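Local atomic coordinates of glycoside hydrolase, GH17 family (Formosa sp. Hel1_33_131, PDB entry 6FCG), a protein that probably hydrolyses internal beta-1,3-glucosidic bonds of laminarin, as an endo-laminarinase of glycoside hydrolase family 17. Residues 79-90 / 112-122. Numbering follows the deposited sequence.
Sequences HAMNIRILRTYN and NFEMYMMVGAW
Ile85, Leu86 and Arg87 pair in parallel with Tyr116, Met117 and Met118, the strand axes 14° apart; Tyr116 N to Arg84 O, Leu86 N to Tyr116 O and Met118 N to Leu86 O (2.7 Å) form the ladder, which a weak bond from Thr88 N to Met118 O extends. Before the strands, the flat His79 ring suits an offset stack on Phe113, centroids 4.4 Å apart, while its ND1 gives a weak bond to Glu114 O. The Arg84 guanidinium lies against the other face of that imidazole, His79 CE1 over its centre. Its chain bends at chi2 (-66°), bringing NH1 back to His79 O (2.9 Å) and Ile83 O, with a long salt bridge from NE to Glu114 OE1 (4.0 Å). A leucine in place of Arg84 would probably leave Ile83 O and His79 O without their guanidinium donor, and Glu114 without its distant charged mate. Flexible, unbranched Met118 lies alongside extended Arg87, SD 3.5 Å from Arg87 CG; the arginine's charged end goes on to Glu305 and Asn168. On the opposite face, Leu86 meets Met115 and Met117, apolar residues that pack against helix 95-109. This helix links the two strands in a beta-alpha-beta unit of the TIM-barrel fold; strands 50-53 and 161-168 flank the pair.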
ATOM      1  N   HIS A  79     -43.258  -3.193 -21.466  1.00 22.85           N
ATOM      2  CA  HIS A  79     -44.634  -3.684 -21.434  1.00 24.43           C
ATOM      3  C   HIS A  79     -44.684  -5.191 -21.641  1.00 24.46           C
ATOM      4  O   HIS A  79     -45.452  -5.889 -20.965  1.00 26.84           O
ATOM      5  CB  HIS A  79     -45.480  -2.974 -22.495  1.00 27.17           C
ATOM      6  CG  HIS A  79     -46.901  -3.418 -22.509  1.00 28.27           C
ATOM      7  ND1 HIS A  79     -47.867  -2.823 -21.724  1.00 31.01           N
ATOM      8  CD2 HIS A  79     -47.505  -4.444 -23.150  1.00 27.30           C
ATOM      9  CE1 HIS A  79     -49.017  -3.447 -21.908  1.00 31.58           C
ATOM     10  NE2 HIS A  79     -48.817  -4.438 -22.758  1.00 29.74           N
ATOM     11  N   ALA A  80     -43.841  -5.692 -22.535  1.00 23.98           N
ATOM     12  CA  ALA A  80     -43.717  -7.128 -22.786  1.00 24.38           C
ATOM     13  C   ALA A  80     -43.319  -7.906 -21.537  1.00 26.17           C
ATOM     14  O   ALA A  80     -43.763  -9.026 -21.348  1.00 30.13           O
ATOM     15  CB  ALA A  80     -42.712  -7.377 -23.903  1.00 24.45           C
ATOM     16  N   MET A  81     -42.499  -7.283 -20.689  1.00 28.57           N
ATOM     17  CA  MET A  81     -42.056  -7.796 -19.383  1.00 28.29           C
ATOM     18  C   MET A  81     -43.043  -7.681 -18.225  1.00 27.98           C
ATOM     19  O   MET A  81     -42.680  -8.020 -17.113  1.00 27.78           O
ATOM     20  CB  MET A  81     -40.885  -6.952 -18.913  1.00 30.90           C
ATOM     21  CG  MET A  81     -39.511  -7.468 -19.165  1.00 31.88           C
ATOM     22  SD  MET A  81     -38.375  -6.268 -18.425  1.00 31.58           S
ATOM     23  CE  MET A  81     -38.606  -6.693 -16.683  1.00 33.21           C
ATOM     24  N   ASN A  82     -44.252  -7.187 -18.452  1.00 29.40           N
ATOM     25  CA  ASN A  82     -45.239  -6.903 -17.375  1.00 30.59           C
ATOM     26  C   ASN A  82     -44.980  -5.678 -16.522  1.00 28.48           C
ATOM     27  O   ASN A  82     -45.598  -5.524 -15.472  1.00 30.44           O
ATOM     28  CB  ASN A  82     -45.484  -8.089 -16.445  1.00 31.95           C
ATOM     29  CG  ASN A  82     -46.148  -9.220 -17.144  1.00 34.83           C
ATOM     30  OD1 ASN A  82     -47.258  -9.070 -17.641  1.00 38.60           O
ATOM     31  ND2 ASN A  82     -45.481 -10.368 -17.197  1.00 37.83           N
ATOM     32  N   ILE A  83     -44.112  -4.782 -16.972  1.00 26.41           N
ATOM     33  CA  ILE A  83     -43.975  -3.494 -16.286  1.00 24.43           C
ATOM     34  C   ILE A  83     -45.195  -2.675 -16.684  1.00 24.09           C
ATOM     35  O   ILE A  83     -45.506  -2.561 -17.874  1.00 24.06           O
ATOM     36  CB  ILE A  83     -42.685  -2.737 -16.700  1.00 22.97           C
ATOM     37  CG1 ILE A  83     -41.410  -3.589 -16.513  1.00 24.11           C
ATOM     38  CG2 ILE A  83     -42.586  -1.408 -15.987  1.00 21.70           C
ATOM     39  CD1 ILE A  83     -40.976  -3.873 -15.111  1.00 24.38           C
ATOM     40  N   ARG A  84     -45.878  -2.100 -15.699  1.00 24.46           N
ATOM     41  CA  ARG A  84     -47.031  -1.224 -15.951  1.00 24.83           C
ATOM     42  C   ARG A  84     -46.937   0.166 -15.376  1.00 23.08           C
ATOM     43  O   ARG A  84     -47.800   1.005 -15.642  1.00 23.94           O
ATOM     44  CB  ARG A  84     -48.311  -1.889 -15.421  1.00 27.67           C
ATOM     45  CG  ARG A  84     -48.693  -3.208 -16.095  1.00 29.48           C
ATOM     46  CD  ARG A  84     -49.077  -2.994 -17.561  1.00 31.08           C
ATOM     47  NE  ARG A  84     -49.382  -4.248 -18.236  1.00 31.93           N
ATOM     48  CZ  ARG A  84     -48.525  -4.984 -18.935  1.00 34.03           C
ATOM     49  NH1 ARG A  84     -47.247  -4.625 -19.097  1.00 35.46           N
ATOM     50  NH2 ARG A  84     -48.960  -6.109 -19.487  1.00 33.20           N
ATOM     51  N   ILE A  85     -45.938   0.436 -14.550  1.00 22.33           N
ATOM     52  CA  ILE A  85     -45.750   1.807 -14.067  1.00 21.57           C
ATOM     53  C   ILE A  85     -44.276   2.150 -14.028  1.00 20.29           C
ATOM     54  O   ILE A  85     -43.442   1.332 -13.633  1.00 18.95           O
ATOM     55  CB  ILE A  85     -46.482   2.062 -12.721  1.00 21.36           C
ATOM     56  CG1 ILE A  85     -46.251   3.483 -12.263  1.00 20.55           C
ATOM     57  CG2 ILE A  85     -46.050   1.067 -11.647  1.00 22.21           C
ATOM     58  CD1 ILE A  85     -47.267   3.952 -11.251  1.00 20.93           C
ATOM     59  N   LEU A  86     -43.946   3.337 -14.521  1.00 20.40           N
ATOM     60  CA  LEU A  86     -42.574   3.791 -14.455  1.00 21.62           C
ATOM     61  C   LEU A  86     -42.426   5.107 -13.719  1.00 22.56           C
ATOM     62  O   LEU A  86     -43.389   5.812 -13.466  1.00 21.69           O
ATOM     63  CB  LEU A  86     -41.847   3.716 -15.807  1.00 21.79           C
ATOM     64  CG  LEU A  86     -42.544   4.233 -17.014  1.00 22.84           C
ATOM     65  CD1 LEU A  86     -42.233   5.693 -17.226  1.00 25.39           C
ATOM     66  CD2 LEU A  86     -42.088   3.506 -18.249  1.00 23.35           C
ATOM     67  N   ARG A  87     -41.182   5.366 -13.335  1.00 24.52           N
ATOM     68  CA  ARG A  87     -40.765   6.506 -12.557  1.00 24.52           C
ATOM     69  C   ARG A  87     -39.752   7.345 -13.298  1.00 22.64           C
ATOM     70  O   ARG A  87     -38.866   6.830 -13.973  1.00 23.63           O
ATOM     71  CB  ARG A  87     -40.051   5.984 -11.340  1.00 27.29           C
ATOM     72  CG  ARG A  87     -39.985   6.980 -10.251  1.00 28.81           C
ATOM     73  CD  ARG A  87     -39.049   6.560  -9.149  1.00 27.47           C
ATOM     74  NE  ARG A  87     -38.671   7.801  -8.506  1.00 26.79           N
ATOM     75  CZ  ARG A  87     -37.600   7.990  -7.762  1.00 27.44           C
ATOM     76  NH1 ARG A  87     -36.772   6.982  -7.464  1.00 26.14           N
ATOM     77  NH2 ARG A  87     -37.379   9.222  -7.303  1.00 29.16           N
ATOM     78  N   THR A  88     -39.829   8.631 -13.063  1.00 22.42           N
ATOM     79  CA  THR A  88     -39.081   9.647 -13.784  1.00 23.82           C
ATOM     80  C   THR A  88     -38.539  10.682 -12.789  1.00 22.43           C
ATOM     81  O   THR A  88     -39.023  10.752 -11.635  1.00 21.79           O
ATOM     82  CB  THR A  88     -40.042  10.231 -14.846  1.00 26.48           C
ATOM     83  OG1 THR A  88     -39.598   9.823 -16.152  1.00 29.09           O
ATOM     84  CG2 THR A  88     -40.193  11.753 -14.751  1.00 26.15           C
ATOM     85  N   TYR A  89     -37.539  11.464 -13.189  1.00 21.31           N
ATOM     86  CA  TYR A  89     -36.762  12.254 -12.181  1.00 22.03           C
ATOM     87  C   TYR A  89     -36.873  13.783 -12.249  1.00 21.33           C
ATOM     88  O   TYR A  89     -36.865  14.455 -11.210  1.00 20.19           O
ATOM     89  CB  TYR A  89     -35.291  11.817 -12.194  1.00 21.43           C
ATOM     90  CG  TYR A  89     -35.134  10.440 -11.617  1.00 21.22           C
ATOM     91  CD1 TYR A  89     -35.299   9.315 -12.416  1.00 22.07           C
ATOM     92  CD2 TYR A  89     -34.861  10.253 -10.260  1.00 20.68           C
ATOM     93  CE1 TYR A  89     -35.216   8.037 -11.877  1.00 22.90           C
ATOM     94  CE2 TYR A  89     -34.744   8.984  -9.718  1.00 21.34           C
ATOM     95  CZ  TYR A  89     -34.927   7.873 -10.522  1.00 21.98           C
ATOM     96  OH  TYR A  89     -34.806   6.607 -10.009  1.00 20.87           O
ATOM     97  N   ASN A  90     -36.964  14.318 -13.460  1.00 20.99           N
ATOM     98  CA  ASN A  90     -37.237  15.719 -13.619  1.00 20.39           C
ATOM     99  C   ASN A  90     -38.156  15.983 -14.795  1.00 19.43           C
ATOM    100  O   ASN A  90     -38.386  15.114 -15.630  1.00 18.88           O
ATOM    101  CB  ASN A  90     -35.956  16.510 -13.782  1.00 21.35           C
ATOM    102  CG  ASN A  90     -35.228  16.178 -15.052  1.00 22.31           C
ATOM    103  OD1 ASN A  90     -34.451  15.236 -15.070  1.00 27.50           O
ATOM    104  ND2 ASN A  90     -35.446  16.923 -16.102  1.00 22.48           N
ATOM    105  N   ASN A 112     -55.253  -1.972 -25.890  1.00 37.15           N
ATOM    106  CA  ASN A 112     -54.830  -2.724 -24.668  1.00 43.62           C
ATOM    107  C   ASN A 112     -53.506  -2.331 -24.048  1.00 40.20           C
ATOM    108  O   ASN A 112     -53.169  -2.836 -22.976  1.00 41.52           O
ATOM    109  CB  ASN A 112     -54.809  -4.237 -24.927  1.00 47.64           C
ATOM    110  CG  ASN A 112     -56.181  -4.787 -25.191  1.00 56.18           C
ATOM    111  OD1 ASN A 112     -56.335  -5.575 -26.112  1.00 82.69           O
ATOM    112  ND2 ASN A 112     -57.199  -4.326 -24.462  1.00 53.11           N
ATOM    113  N   PHE A 113     -52.754  -1.461 -24.712  1.00 37.55           N
ATOM    114  CA  PHE A 113     -51.511  -0.974 -24.144  1.00 35.55           C
ATOM    115  C   PHE A 113     -51.824  -0.132 -22.921  1.00 31.99           C
ATOM    116  O   PHE A 113     -52.705   0.717 -22.966  1.00 32.71           O
ATOM    117  CB  PHE A 113     -50.678  -0.166 -25.155  1.00 35.86           C
ATOM    118  CG  PHE A 113     -49.271   0.097 -24.688  1.00 36.73           C
ATOM    119  CD1 PHE A 113     -48.268  -0.838 -24.903  1.00 37.79           C
ATOM    120  CD2 PHE A 113     -48.966   1.262 -23.983  1.00 35.95           C
ATOM    121  CE1 PHE A 113     -46.979  -0.603 -24.452  1.00 38.29           C
ATOM    122  CE2 PHE A 113     -47.687   1.500 -23.530  1.00 35.20           C
ATOM    123  CZ  PHE A 113     -46.688   0.572 -23.767  1.00 36.18           C
ATOM    124  N   GLU A 114     -51.047  -0.352 -21.865  1.00 31.71           N
ATOM    125  CA  GLU A 114     -51.288   0.222 -20.547  1.00 33.39           C
ATOM    126  C   GLU A 114     -49.905   0.517 -19.922  1.00 32.29           C
ATOM    127  O   GLU A 114     -49.070  -0.377 -19.806  1.00 36.03           O
ATOM    128  CB  GLU A 114     -52.071  -0.799 -19.736  1.00 35.25           C
ATOM    129  CG  GLU A 114     -52.749  -0.298 -18.476  1.00 37.88           C
ATOM    130  CD  GLU A 114     -53.371  -1.421 -17.623  1.00 40.40           C
ATOM    131  OE1 GLU A 114     -53.001  -2.628 -17.772  1.00 41.53           O
ATOM    132  OE2 GLU A 114     -54.257  -1.101 -16.783  1.00 38.40           O
ATOM    133  N   MET A 115     -49.611   1.789 -19.657  1.00 29.12           N
ATOM    134  CA  MET A 115     -48.392   2.176 -18.946  1.00 25.43           C
ATOM    135  C   MET A 115     -48.724   3.408 -18.146  1.00 24.53           C
ATOM    136  O   MET A 115     -49.277   4.358 -18.696  1.00 26.26           O
ATOM    137  CB  MET A 115     -47.224   2.474 -19.904  1.00 24.79           C
ATOM    138  CG  MET A 115     -45.873   2.636 -19.206  1.00 25.40           C
ATOM    139  SD  MET A 115     -45.240   1.119 -18.460  1.00 23.35           S
ATOM    140  CE  MET A 115     -44.802   0.187 -19.921  1.00 25.22           C
ATOM    141  N   TYR A 116     -48.373   3.401 -16.867  1.00 23.23           N
ATOM    142  CA  TYR A 116     -48.587   4.544 -15.979  1.00 22.85           C
ATOM    143  C   TYR A 116     -47.284   5.161 -15.543  1.00 22.35           C
ATOM    144  O   TYR A 116     -46.217   4.564 -15.698  1.00 22.99           O
ATOM    145  CB  TYR A 116     -49.362   4.095 -14.775  1.00 24.36           C
ATOM    146  CG  TYR A 116     -50.663   3.473 -15.177  1.00 25.52           C
ATOM    147  CD1 TYR A 116     -51.716   4.254 -15.631  1.00 25.20           C
ATOM    148  CD2 TYR A 116     -50.829   2.100 -15.149  1.00 26.41           C
ATOM    149  CE1 TYR A 116     -52.907   3.684 -16.019  1.00 26.71           C
ATOM    150  CE2 TYR A 116     -52.025   1.518 -15.524  1.00 27.00           C
ATOM    151  CZ  TYR A 116     -53.065   2.310 -15.946  1.00 27.19           C
ATOM    152  OH  TYR A 116     -54.236   1.711 -16.337  1.00 27.79           O
ATOM    153  N   MET A 117     -47.363   6.383 -15.039  1.00 23.40           N
ATOM    154  CA  MET A 117     -46.170   7.149 -14.677  1.00 24.57           C
ATOM    155  C   MET A 117     -46.233   7.822 -13.313  1.00 22.10           C
ATOM    156  O   MET A 117     -47.231   8.432 -12.957  1.00 21.17           O
ATOM    157  CB  MET A 117     -45.877   8.202 -15.725  1.00 27.85           C
ATOM    158  CG  MET A 117     -44.527   8.893 -15.524  1.00 31.44           C
ATOM    159  SD  MET A 117     -43.884   9.898 -16.913  1.00 34.73           S
ATOM    160  CE  MET A 117     -44.179   8.816 -18.297  1.00 30.42           C
ATOM    161  N   MET A 118     -45.136   7.677 -12.562  1.00 21.95           N
ATOM    162  CA  MET A 118     -44.805   8.464 -11.358  1.00 21.09           C
ATOM    163  C   MET A 118     -43.874   9.564 -11.821  1.00 19.51           C
ATOM    164  O   MET A 118     -42.754   9.274 -12.204  1.00 19.62           O
ATOM    165  CB  MET A 118     -44.115   7.566 -10.344  1.00 22.76           C
ATOM    166  CG  MET A 118     -43.641   8.244  -9.062  1.00 25.73           C
ATOM    167  SD  MET A 118     -42.702   7.100  -8.007  1.00 27.74           S
ATOM    168  CE  MET A 118     -42.106   8.259  -6.792  1.00 30.19           C
ATOM    169  N   VAL A 119     -44.351  10.815 -11.855  1.00 19.76           N
ATOM    170  CA  VAL A 119     -43.571  11.935 -12.401  1.00 19.34           C
ATOM    171  C   VAL A 119     -42.810  12.628 -11.304  1.00 19.51           C
ATOM    172  O   VAL A 119     -43.380  13.070 -10.322  1.00 18.67           O
ATOM    173  CB  VAL A 119     -44.431  12.964 -13.114  1.00 19.71           C
ATOM    174  CG1 VAL A 119     -43.620  14.196 -13.484  1.00 20.24           C
ATOM    175  CG2 VAL A 119     -45.013  12.374 -14.368  1.00 20.67           C
ATOM    176  N   GLY A 120     -41.502  12.731 -11.499  1.00 19.87           N
ATOM    177  CA  GLY A 120     -40.605  13.403 -10.575  1.00 18.83           C
ATOM    178  C   GLY A 120     -40.427  14.854 -10.932  1.00 18.00           C
ATOM    179  O   GLY A 120     -40.094  15.202 -12.071  1.00 16.90           O
ATOM    180  N   ALA A 121     -40.698  15.695  -9.942  1.00 18.12           N
ATOM    181  CA  ALA A 121     -40.396  17.115 -10.004  1.00 17.93           C
ATOM    182  C   ALA A 121     -39.114  17.262  -9.198  1.00 17.80           C
ATOM    183  O   ALA A 121     -39.095  16.918  -8.001  1.00 17.36           O
ATOM    184  CB  ALA A 121     -41.518  17.924  -9.383  1.00 17.20           C
ATOM    185  N   TRP A 122     -38.049  17.724  -9.847  1.00 16.90           N
ATOM    186  CA  TRP A 122     -36.772  17.869  -9.169  1.00 17.19           C
ATOM    187  C   TRP A 122     -36.745  19.145  -8.322  1.00 17.76           C
ATOM    188  O   TRP A 122     -37.116  20.221  -8.795  1.00 18.39           O
ATOM    189  CB  TRP A 122     -35.616  17.890 -10.149  1.00 17.25           C
ATOM    190  CG  TRP A 122     -34.301  17.788  -9.443  1.00 16.67           C
ATOM    191  CD1 TRP A 122     -33.597  18.814  -8.860  1.00 16.39           C
ATOM    192  CD2 TRP A 122     -33.550  16.606  -9.207  1.00 15.80           C
ATOM    193  NE1 TRP A 122     -32.458  18.323  -8.277  1.00 16.27           N
ATOM    194  CE2 TRP A 122     -32.397  16.976  -8.482  1.00 15.90           C
ATOM    195  CE3 TRP A 122     -33.728  15.276  -9.538  1.00 15.58           C
ATOM    196  CZ2 TRP A 122     -31.429  16.052  -8.090  1.00 15.95           C
ATOM    197  CZ3 TRP A 122     -32.765  14.351  -9.142  1.00 15.89           C
ATOM    198  CH2 TRP A 122     -31.626  14.740  -8.435  1.00 15.80           C
TER
HETATM  199  O   HOH W   1     -37.622  14.126  -8.454  1.00 18.05           O